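Local coordinates for TadZ (Pseudomonas aeruginosa, PDB 4LDA), which forms the CheY-like N-terminal domain of a pilus assembly protein that as a whole may bind and hydrolyse ATP, at residues 6-11 against 17-22; 49-54 against 115-120; 102-107 against 111-116. One frame throughout, in Å; residues are numbered along the deposited sequence. Where two conformers were deposited one is given.

Contact 1 (6-11 against 17-22)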
loop_
_atom_site.group_PDB
_atom_site.type_symbol
_atom_site.label_atom_id
_atom_site.label_comp_id
_atom_site.label_asym_id
_atom_site.label_seq_id
_atom_site.Cartn_x
_atom_site.Cartn_y
_atom_site.Cartn_z
ATOM N N PHE A 6 7.722 4.370 1.884
ATOM C CA PHE A 6 6.506 3.667 1.464
ATOM C C PHE A 6 6.724 3.166 0.060
ATOM O O PHE A 6 7.410 3.846 -0.711
ATOM C CB PHE A 6 5.263 4.563 1.541
ATOM C CG PHE A 6 5.144 5.441 2.764
ATOM C CD1 PHE A 6 4.617 4.946 3.948
ATOM C CD2 PHE A 6 5.508 6.778 2.718
ATOM C CE1 PHE A 6 4.506 5.757 5.072
ATOM C CE2 PHE A 6 5.377 7.594 3.845
ATOM C CZ PHE A 6 4.873 7.079 5.010
ATOM N N VAL A 7 6.181 1.985 -0.280
ATOM C CA VAL A 7 6.308 1.426 -1.626
ATOM C C VAL A 7 4.926 1.499 -2.270
ATOM O O VAL A 7 3.934 1.281 -1.591
ATOM C CB VAL A 7 6.928 0.000 -1.622
ATOM C CG1 VAL A 7 6.944 -0.616 -3.011
ATOM C CG2 VAL A 7 8.346 0.057 -1.078
ATOM N N ALA A 8 4.868 1.871 -3.559
ATOM C CA ALA A 8 3.606 2.016 -4.267
ATOM C C ALA A 8 3.583 1.295 -5.611
ATOM O O ALA A 8 4.427 1.532 -6.477
ATOM C CB ALA A 8 3.313 3.483 -4.495
ATOM N N LEU A 9 2.575 0.425 -5.772
ATOM C CA LEU A 9 2.224 -0.269 -7.002
ATOM C C LEU A 9 1.005 0.437 -7.533
ATOM O O LEU A 9 -0.102 0.183 -7.068
ATOM C CB LEU A 9 1.986 -1.770 -6.773
ATOM C CG LEU A 9 3.120 -2.587 -6.237
ATOM C CD1 LEU A 9 2.608 -3.910 -5.704
ATOM C CD2 LEU A 9 4.163 -2.797 -7.322
ATOM N N THR A 10 1.221 1.437 -8.378
ATOM C CA THR A 10 0.164 2.281 -8.926
ATOM C C THR A 10 -0.168 1.825 -10.326
ATOM O O THR A 10 0.700 1.247 -11.002
ATOM C CB THR A 10 0.610 3.751 -8.896
ATOM O OG1 THR A 10 1.869 3.884 -9.575
ATOM C CG2 THR A 10 0.729 4.290 -7.473
ATOM N N GLN A 11 -1.414 2.067 -10.778
ATOM C CA GLN A 11 -1.739 1.649 -12.135
ATOM C C GLN A 11 -1.789 2.889 -13.086
ATOM O O GLN A 11 -1.919 2.706 -14.300
ATOM C CB GLN A 11 -2.998 0.773 -12.238
ATOM C CG GLN A 11 -4.273 1.242 -11.600
ATOM C CD GLN A 11 -5.267 0.090 -11.504
ATOM O OE1 GLN A 11 -5.176 -0.931 -12.209
ATOM N NE2 GLN A 11 -6.264 0.241 -10.635
ATOM N N ASP A 17 1.746 10.528 -7.740
ATOM C CA ASP A 17 1.866 11.939 -7.383
ATOM C C ASP A 17 1.015 12.261 -6.160
ATOM O O ASP A 17 1.504 12.929 -5.257
ATOM C CB ASP A 17 1.470 12.847 -8.559
ATOM C CG ASP A 17 2.444 12.821 -9.718
ATOM O OD1 ASP A 17 3.655 12.612 -9.475
ATOM O OD2 ASP A 17 2.011 13.071 -10.867
ATOM N N TRP A 18 -0.240 11.758 -6.121
ATOM C CA TRP A 18 -1.200 11.929 -5.029
ATOM C C TRP A 18 -0.637 11.345 -3.718
ATOM O O TRP A 18 -0.684 12.005 -2.677
ATOM C CB TRP A 18 -2.542 11.273 -5.398
ATOM C CG TRP A 18 -3.511 11.071 -4.252
ATOM C CD1 TRP A 18 -4.218 12.031 -3.587
ATOM C CD2 TRP A 18 -3.970 9.809 -3.742
ATOM N NE1 TRP A 18 -5.038 11.446 -2.656
ATOM C CE2 TRP A 18 -4.906 10.083 -2.729
ATOM C CE3 TRP A 18 -3.630 8.471 -4.001
ATOM C CZ2 TRP A 18 -5.550 9.062 -2.005
ATOM C CZ3 TRP A 18 -4.248 7.464 -3.267
ATOM C CH2 TRP A 18 -5.213 7.759 -2.301
ATOM N N LEU A 19 -0.039 10.154 -3.792
ATOM C CA LEU A 19 0.593 9.525 -2.640
ATOM C C LEU A 19 1.806 10.321 -2.160
ATOM O O LEU A 19 1.883 10.614 -0.967
ATOM C CB LEU A 19 1.021 8.079 -2.951
ATOM C CG LEU A 19 -0.070 7.025 -3.118
ATOM C CD1 LEU A 19 0.534 5.722 -3.566
ATOM C CD2 LEU A 19 -0.871 6.827 -1.835
ATOM N N GLN A 20 2.736 10.683 -3.077
ATOM C CA GLN A 20 3.971 11.411 -2.774
ATOM C C GLN A 20 3.708 12.774 -2.151
ATOM O O GLN A 20 4.388 13.137 -1.189
ATOM C CB GLN A 20 4.834 11.591 -4.033
ATOM C CG GLN A 20 5.585 10.324 -4.403
ATOM C CD GLN A 20 6.338 10.342 -5.715
ATOM O OE1 GLN A 20 6.035 11.103 -6.635
ATOM N NE2 GLN A 20 7.236 9.382 -5.889
ATOM N N ASN A 21 2.744 13.525 -2.700
ATOM C CA ASN A 21 2.399 14.866 -2.238
ATOM C C ASN A 21 1.701 14.833 -0.899
ATOM O O ASN A 21 2.029 15.649 -0.044
ATOM C CB ASN A 21 1.516 15.592 -3.266
ATOM C CG ASN A 21 2.232 15.984 -4.549
ATOM O OD1 ASN A 21 3.469 16.107 -4.610
ATOM N ND2 ASN A 21 1.473 16.230 -5.602
ATOM N N SER A 22 0.758 13.895 -0.708
ATOM C CA SER A 22 0.003 13.753 0.536
ATOM C C SER A 22 0.886 13.297 1.690
ATOM O O SER A 22 0.693 13.779 2.820
ATOM C CB SER A 22 -1.140 12.756 0.359
ATOM O OG SER A 22 -2.004 13.124 -0.702
#
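A8 of strand 4-9 meets L19 of helix 13-22 through a methyl pair, A8 CB lying 3.7 Å from L19 CD1. The same L19 methyl also approaches T10 just beyond the strand end, where T10 CG2 stands 4.2 Å from L19 CD1 and the two side chains reach for each other tip to tip. The leucine is extended (chi2 174°), its CG set beside the backbone N at chi1 -71°, and this carries CD1 outward from the helix to both partners.

One shell out, the backbone of A8 pairs with V30 in the neighbouring strand of the sheet. On the helix, S22 turns back on its own backbone: S22 OG donates to W18 O at 2.6 Å, while the helical bond from S22 N comes to that carbonyl from the opposite face, so two donors grip one oxygen. The W18 side chain takes no part in the contact with strand 4-9; its NE1 donates to A108 O and its ring meets Y106 edge-to-face.

Strand and helix of this beta-alpha-beta unit thus pair by dispersion and burial of methyls, 75 Å² in all, so fit of shape rather than directional bonding sets their position here.

Contact 2 (49-54 against 115-120); sequences AGVLFI and GLIRRL
I117 CD1 is the methyl that joins helix 110-121 to strand 51-55 most closely: it lies 3.9 Å from F53 CZ and 4.1 Å from V51 CG1. It approaches the phenyl ring obliquely at the far end of the side chain. Two successive bends in I117 (chi1 -66°, chi2 -53°) fold CG1 and CD1 down from the helix toward the sheet. One turn further along, L120 lies at about a right angle to V51, its CD1 being 4.1 Å from V51 CG2. Because V51 spreads its two methyls, CG1 serves I117 and CG2 serves L120, and a single valine spans one helical turn.

Packing slackens away from this line. L116 points at the strand but its side chain comes no nearer than 4.6 Å, and L120 is already only partly buried. On the outer side of the helix R118 and R119 are exposed to solvent. The R119 guanidinium folds back over its own helix, with L116 CA 3.7 Å above its plane and offset toward the rim.

The axes of segments 51-54 and 115-120 make 140°, well off antiparallel, and pass 11.4 Å apart at closest approach, so that side chains alone bridge the gap. The strand is the central one of the five-stranded parallel sheet, hydrogen-bonded to V7 on one flank and to S79 and V81 on the other. F6 of strand 4-9 packs on both V51 and I117, while I104 of strand 102-104 packs on F53.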
loop_
_atom_site.group_PDB
_atom_site.type_symbol
_atom_site.label_atom_id
_atom_site.label_comp_id
_atom_site.label_asym_id
_atom_site.label_seq_id
_atom_site.Cartn_x
_atom_site.Cartn_y
_atom_site.Cartn_z
ATOM N N ALA A 49 10.687 -0.501 4.244
ATOM C CA ALA A 49 9.311 -0.050 4.148
ATOM C C ALA A 49 8.378 -0.961 4.933
ATOM O O ALA A 49 8.466 -2.194 4.809
ATOM C CB ALA A 49 8.894 -0.006 2.689
ATOM N N GLY A 50 7.498 -0.339 5.729
ATOM C CA GLY A 50 6.500 -1.047 6.542
ATOM C C GLY A 50 5.086 -0.945 5.984
ATOM O O GLY A 50 4.168 -1.629 6.458
ATOM N N VAL A 51 4.908 -0.058 4.970
ATOM C CA VAL A 51 3.629 0.168 4.302
ATOM C C VAL A 51 3.824 0.033 2.794
ATOM O O VAL A 51 4.765 0.614 2.235
ATOM C CB VAL A 51 2.990 1.537 4.660
ATOM C CG1 VAL A 51 1.654 1.750 3.923
ATOM C CG2 VAL A 51 2.823 1.678 6.170
ATOM N N LEU A 52 2.915 -0.740 2.145
ATOM C CA LEU A 52 2.871 -0.917 0.705
ATOM C C LEU A 52 1.483 -0.533 0.200
ATOM O O LEU A 52 0.479 -1.064 0.678
ATOM C CB LEU A 52 3.248 -2.348 0.279
ATOM C CG LEU A 52 3.244 -2.608 -1.227
ATOM C CD1 LEU A 52 4.511 -3.261 -1.655
ATOM C CD2 LEU A 52 2.062 -3.465 -1.651
ATOM N N PHE A 53 1.439 0.384 -0.777
ATOM C CA PHE A 53 0.213 0.799 -1.445
ATOM C C PHE A 53 0.069 0.000 -2.742
ATOM O O PHE A 53 1.029 -0.122 -3.489
ATOM C CB PHE A 53 0.213 2.309 -1.703
ATOM C CG PHE A 53 0.203 3.127 -0.440
ATOM C CD1 PHE A 53 -0.991 3.419 0.206
ATOM C CD2 PHE A 53 1.388 3.630 0.090
ATOM C CE1 PHE A 53 -1.002 4.182 1.369
ATOM C CE2 PHE A 53 1.381 4.385 1.263
ATOM C CZ PHE A 53 0.190 4.669 1.883
ATOM N N ILE A 54 -1.105 -0.587 -2.981
ATOM C CA ILE A 54 -1.344 -1.353 -4.204
ATOM C C ILE A 54 -2.686 -0.898 -4.806
ATOM O O ILE A 54 -3.708 -0.887 -4.134
ATOM C CB ILE A 54 -1.265 -2.891 -4.006
ATOM C CG1 ILE A 54 -1.278 -3.637 -5.391
ATOM C CG2 ILE A 54 -2.306 -3.412 -2.979
ATOM C CD1 ILE A 54 -1.011 -5.121 -5.343
ATOM N N GLY A 115 -3.345 10.538 8.345
ATOM C CA GLY A 115 -4.087 9.964 9.458
ATOM C C GLY A 115 -3.935 8.461 9.516
ATOM O O GLY A 115 -3.690 7.902 10.594
ATOM N N LEU A 116 -4.059 7.801 8.352
ATOM C CA LEU A 116 -3.891 6.362 8.197
ATOM C C LEU A 116 -2.468 5.914 8.574
ATOM O O LEU A 116 -2.321 4.912 9.261
ATOM C CB LEU A 116 -4.197 5.987 6.737
ATOM C CG LEU A 116 -3.826 4.571 6.251
ATOM C CD1 LEU A 116 -4.564 3.505 7.009
ATOM C CD2 LEU A 116 -4.106 4.428 4.811
ATOM N N ILE A 117 -1.437 6.659 8.140
ATOM C CA ILE A 117 -0.024 6.364 8.417
ATOM C C ILE A 117 0.248 6.513 9.915
ATOM O O ILE A 117 0.969 5.682 10.465
ATOM C CB ILE A 117 0.904 7.267 7.548
ATOM C CG1 ILE A 117 0.740 6.917 6.061
ATOM C CG2 ILE A 117 2.375 7.244 7.968
ATOM C CD1 ILE A 117 0.918 5.412 5.609
ATOM N N ARG A 118 -0.331 7.539 10.569
ATOM C CA ARG A 118 -0.261 7.722 12.029
ATOM C C ARG A 118 -0.783 6.503 12.764
ATOM O O ARG A 118 -0.108 5.992 13.672
ATOM C CB ARG A 118 -1.105 8.930 12.482
ATOM C CG ARG A 118 -0.407 10.259 12.691
ATOM C CD ARG A 118 -1.364 11.227 13.389
ATOM N NE ARG A 118 -1.583 10.895 14.810
ATOM C CZ ARG A 118 -2.651 10.268 15.307
ATOM N NH1 ARG A 118 -3.645 9.896 14.507
ATOM N NH2 ARG A 118 -2.737 10.019 16.607
ATOM N N ARG A 119 -2.017 6.055 12.359
ATOM C CA ARG A 119 -2.729 4.933 12.953
ATOM C C ARG A 119 -1.942 3.642 12.796
ATOM O O ARG A 119 -1.796 2.911 13.773
ATOM C CB ARG A 119 -4.137 4.762 12.362
ATOM C CG ARG A 119 -5.138 5.843 12.749
ATOM C CD ARG A 119 -6.587 5.479 12.400
ATOM N NE ARG A 119 -6.816 5.017 11.019
ATOM C CZ ARG A 119 -7.201 5.793 10.010
ATOM N NH1 ARG A 119 -7.395 7.096 10.198
ATOM N NH2 ARG A 119 -7.404 5.274 8.804
ATOM N N LEU A 120 -1.411 3.382 11.588
ATOM C CA LEU A 120 -0.625 2.185 11.301
ATOM C C LEU A 120 0.709 2.173 12.064
ATOM O O LEU A 120 1.193 1.082 12.391
ATOM C CB LEU A 120 -0.357 2.058 9.808
ATOM C CG LEU A 120 -1.534 1.727 8.892
ATOM C CD1 LEU A 120 -1.077 1.770 7.450
ATOM C CD2 LEU A 120 -2.156 0.364 9.216
#

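Contact 3 (102-107 against 111-116). With SO4 (sulfate ion), chain J.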
loop_
_atom_site.group_PDB
_atom_site.type_symbol
_atom_site.label_atom_id
_atom_site.label_comp_id
_atom_site.label_asym_id
_atom_site.label_seq_id
_atom_site.Cartn_x
_atom_site.Cartn_y
_atom_site.Cartn_z
ATOM N N ASP A 102 -6.077 -1.964 4.968
ATOM C CA ASP A 102 -6.946 -0.813 4.735
ATOM C C ASP A 102 -7.205 -0.607 3.221
ATOM O O ASP A 102 -6.509 -1.201 2.391
ATOM C CB ASP A 102 -6.316 0.449 5.362
ATOM C CG ASP A 102 -6.014 0.321 6.851
ATOM O OD1 ASP A 102 -4.931 -0.206 7.198
ATOM O OD2 ASP A 102 -6.850 0.765 7.667
ATOM N N PHE A 103 -8.234 0.207 2.879
ATOM C CA PHE A 103 -8.646 0.539 1.510
ATOM C C PHE A 103 -8.965 2.034 1.405
ATOM O O PHE A 103 -9.812 2.536 2.149
ATOM C CB PHE A 103 -9.885 -0.303 1.137
ATOM C CG PHE A 103 -10.196 -0.367 -0.342
ATOM C CD1 PHE A 103 -10.805 0.705 -0.990
ATOM C CD2 PHE A 103 -9.968 -1.532 -1.065
ATOM C CE1 PHE A 103 -11.138 0.625 -2.328
ATOM C CE2 PHE A 103 -10.266 -1.599 -2.421
ATOM C CZ PHE A 103 -10.862 -0.529 -3.038
ATOM N N ILE A 104 -8.290 2.740 0.494
ATOM C CA ILE A 104 -8.485 4.174 0.278
ATOM C C ILE A 104 -8.843 4.396 -1.188
ATOM O O ILE A 104 -8.532 3.565 -2.039
ATOM C CB ILE A 104 -7.252 5.035 0.721
ATOM C CG1 ILE A 104 -5.940 4.533 0.075
ATOM C CG2 ILE A 104 -7.147 5.041 2.264
ATOM C CD1 ILE A 104 -4.694 5.379 0.296
ATOM N N THR A 105 -9.545 5.484 -1.467
ATOM C CA THR A 105 -9.909 5.820 -2.835
ATOM C C THR A 105 -8.980 6.940 -3.293
ATOM O O THR A 105 -8.715 7.898 -2.561
ATOM C CB THR A 105 -11.409 6.172 -2.986
ATOM O OG1 THR A 105 -12.175 5.049 -2.571
ATOM C CG2 THR A 105 -11.807 6.515 -4.429
ATOM N N TYR A 106 -8.462 6.770 -4.519
ATOM C CA TYR A 106 -7.607 7.743 -5.176
ATOM C C TYR A 106 -8.297 9.099 -5.228
ATOM O O TYR A 106 -9.444 9.190 -5.651
ATOM C CB TYR A 106 -7.248 7.255 -6.581
ATOM C CG TYR A 106 -6.655 8.315 -7.466
ATOM C CD1 TYR A 106 -5.447 8.922 -7.143
ATOM C CD2 TYR A 106 -7.263 8.665 -8.664
ATOM C CE1 TYR A 106 -4.899 9.912 -7.954
ATOM C CE2 TYR A 106 -6.722 9.642 -9.489
ATOM C CZ TYR A 106 -5.526 10.248 -9.141
ATOM O OH TYR A 106 -4.974 11.207 -9.946
ATOM N N GLY A 107 -7.614 10.125 -4.753
ATOM C CA GLY A 107 -8.158 11.473 -4.713
ATOM C C GLY A 107 -8.714 11.855 -3.360
ATOM O O GLY A 107 -9.346 12.908 -3.218
ATOM N N SER A 111 -5.078 14.594 4.446
ATOM C CA SER A 111 -5.222 14.371 5.890
ATOM C C SER A 111 -5.704 12.934 6.187
ATOM O O SER A 111 -5.401 12.406 7.258
ATOM C CB SER A 111 -6.172 15.394 6.510
ATOM O OG SER A 111 -7.455 15.351 5.914
ATOM N N GLU A 112 -6.406 12.297 5.230
ATOM C CA GLU A 112 -6.877 10.927 5.365
ATOM C C GLU A 112 -5.720 9.958 5.247
ATOM O O GLU A 112 -5.709 8.945 5.951
ATOM C CB GLU A 112 -7.946 10.603 4.321
ATOM C CG GLU A 112 -9.271 11.336 4.518
ATOM C CD GLU A 112 -10.343 10.981 3.505
ATOM O OE1 GLU A 112 -10.541 9.771 3.247
ATOM O OE2 GLU A 112 -11.020 11.913 3.010
ATOM N N LEU A 113 -4.730 10.290 4.403
ATOM C CA LEU A 113 -3.534 9.480 4.180
ATOM C C LEU A 113 -2.561 9.618 5.334
ATOM O O LEU A 113 -2.039 8.610 5.779
ATOM C CB LEU A 113 -2.841 9.855 2.852
ATOM C CG LEU A 113 -3.238 9.001 1.628
ATOM C CD1 LEU A 113 -4.705 9.144 1.307
ATOM C CD2 LEU A 113 -2.477 9.422 0.446
ATOM N N THR A 114 -2.313 10.844 5.827
ATOM C CA THR A 114 -1.408 11.093 6.970
ATOM C C THR A 114 -2.013 10.501 8.241
ATOM O O THR A 114 -1.268 10.004 9.087
ATOM C CB THR A 114 -1.091 12.580 7.156
ATOM O OG1 THR A 114 -2.314 13.297 7.268
ATOM C CG2 THR A 114 -0.271 13.145 6.029
ATOM N N GLY A 115 -3.345 10.538 8.345
ATOM C CA GLY A 115 -4.087 9.964 9.458
ATOM C C GLY A 115 -3.935 8.461 9.516
ATOM O O GLY A 115 -3.690 7.902 10.594
ATOM N N LEU A 116 -4.059 7.801 8.352
ATOM C CA LEU A 116 -3.891 6.362 8.197
ATOM C C LEU A 116 -2.468 5.914 8.574
ATOM O O LEU A 116 -2.321 4.912 9.261
ATOM C CB LEU A 116 -4.197 5.987 6.737
ATOM C CG LEU A 116 -3.826 4.571 6.251
ATOM C CD1 LEU A 116 -4.564 3.505 7.009
ATOM C CD2 LEU A 116 -4.106 4.428 4.811
HETATM S S SO4 J . -6.493 18.216 3.533
HETATM O O1 SO4 J . -6.959 19.483 2.962
HETATM O O2 SO4 J . -6.178 17.296 2.434
HETATM O O3 SO4 J . -5.282 18.421 4.341
HETATM O O4 SO4 J . -7.564 17.676 4.377
#
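S111 OG donates a 2.8 Å hydrogen bond to O4 of a sulfate ion, probably taken up from the crystallisation liquor. The anion lies beside the first turn of helix 110-121, where the positive end of the helix would probably favour it. Deeper in that turn, S111 O receives the helical bond from G115 N at 3.0 Å.

Across the contact itself the I104 pairs are apolar, and no polar bond joins the segments. I104, central to it, divides its reach between two leucines: I104 CD1 lies 3.9 Å from L113 CD1, the side chains crossing at about a right angle, and I104 CG2 lies 4.0 Å from L116 CD2. The isoleucine places CG1 between its backbone N and carbonyl carbon (chi1 53°), which sends the CD1 arm toward L113 and puts CG2 beside the backbone N, facing L116. The other methyl of that leucine, L116 CD1, lies 3.5 Å from D102 CG, a van der Waals approach of a methyl to a carboxylate, as the two side chains slide past each other in opposite directions. D102 was deposited in two conformers, so the detail of that approach is doubtful.

Beyond the pair, W18 of helix 13-22 packs on both I104 and L113, while V81 in the neighbouring strand packs on I104 and L116. F103 faces the other way, onto helix 89-98. Strand 102-104 and the segment 111-116 run nearly antiparallel, at 167° with axes 10.8 Å apart. This is the last strand of the sheet with the helix that follows it, the final beta-alpha unit of a CheY-like receiver fold.

In the fold
Contacts 2 and 3 use one helix, 110-121, sharing G115 and L116, with centres about 9 Å apart; helix 13-22 of contact 1 lies next to it. All three reach the same parallel sheet. The strands of contacts 1 and 2 are neighbours, probably hydrogen-bonded from F53 N to V7 O at 2.8 Å, and F6 CE1 lies 3.6 Å from I117 CD1. W18, in the helix segment of contact 1, reaches contact 3, its CZ2 being 3.4 Å from L113 CD1, while F53 CE1 lies 4.0 Å from I104 CD1 between contacts 2 and 3. The three thus form a continuous apolar layer between sheet and helices; the sulfate at S111 lies outside it.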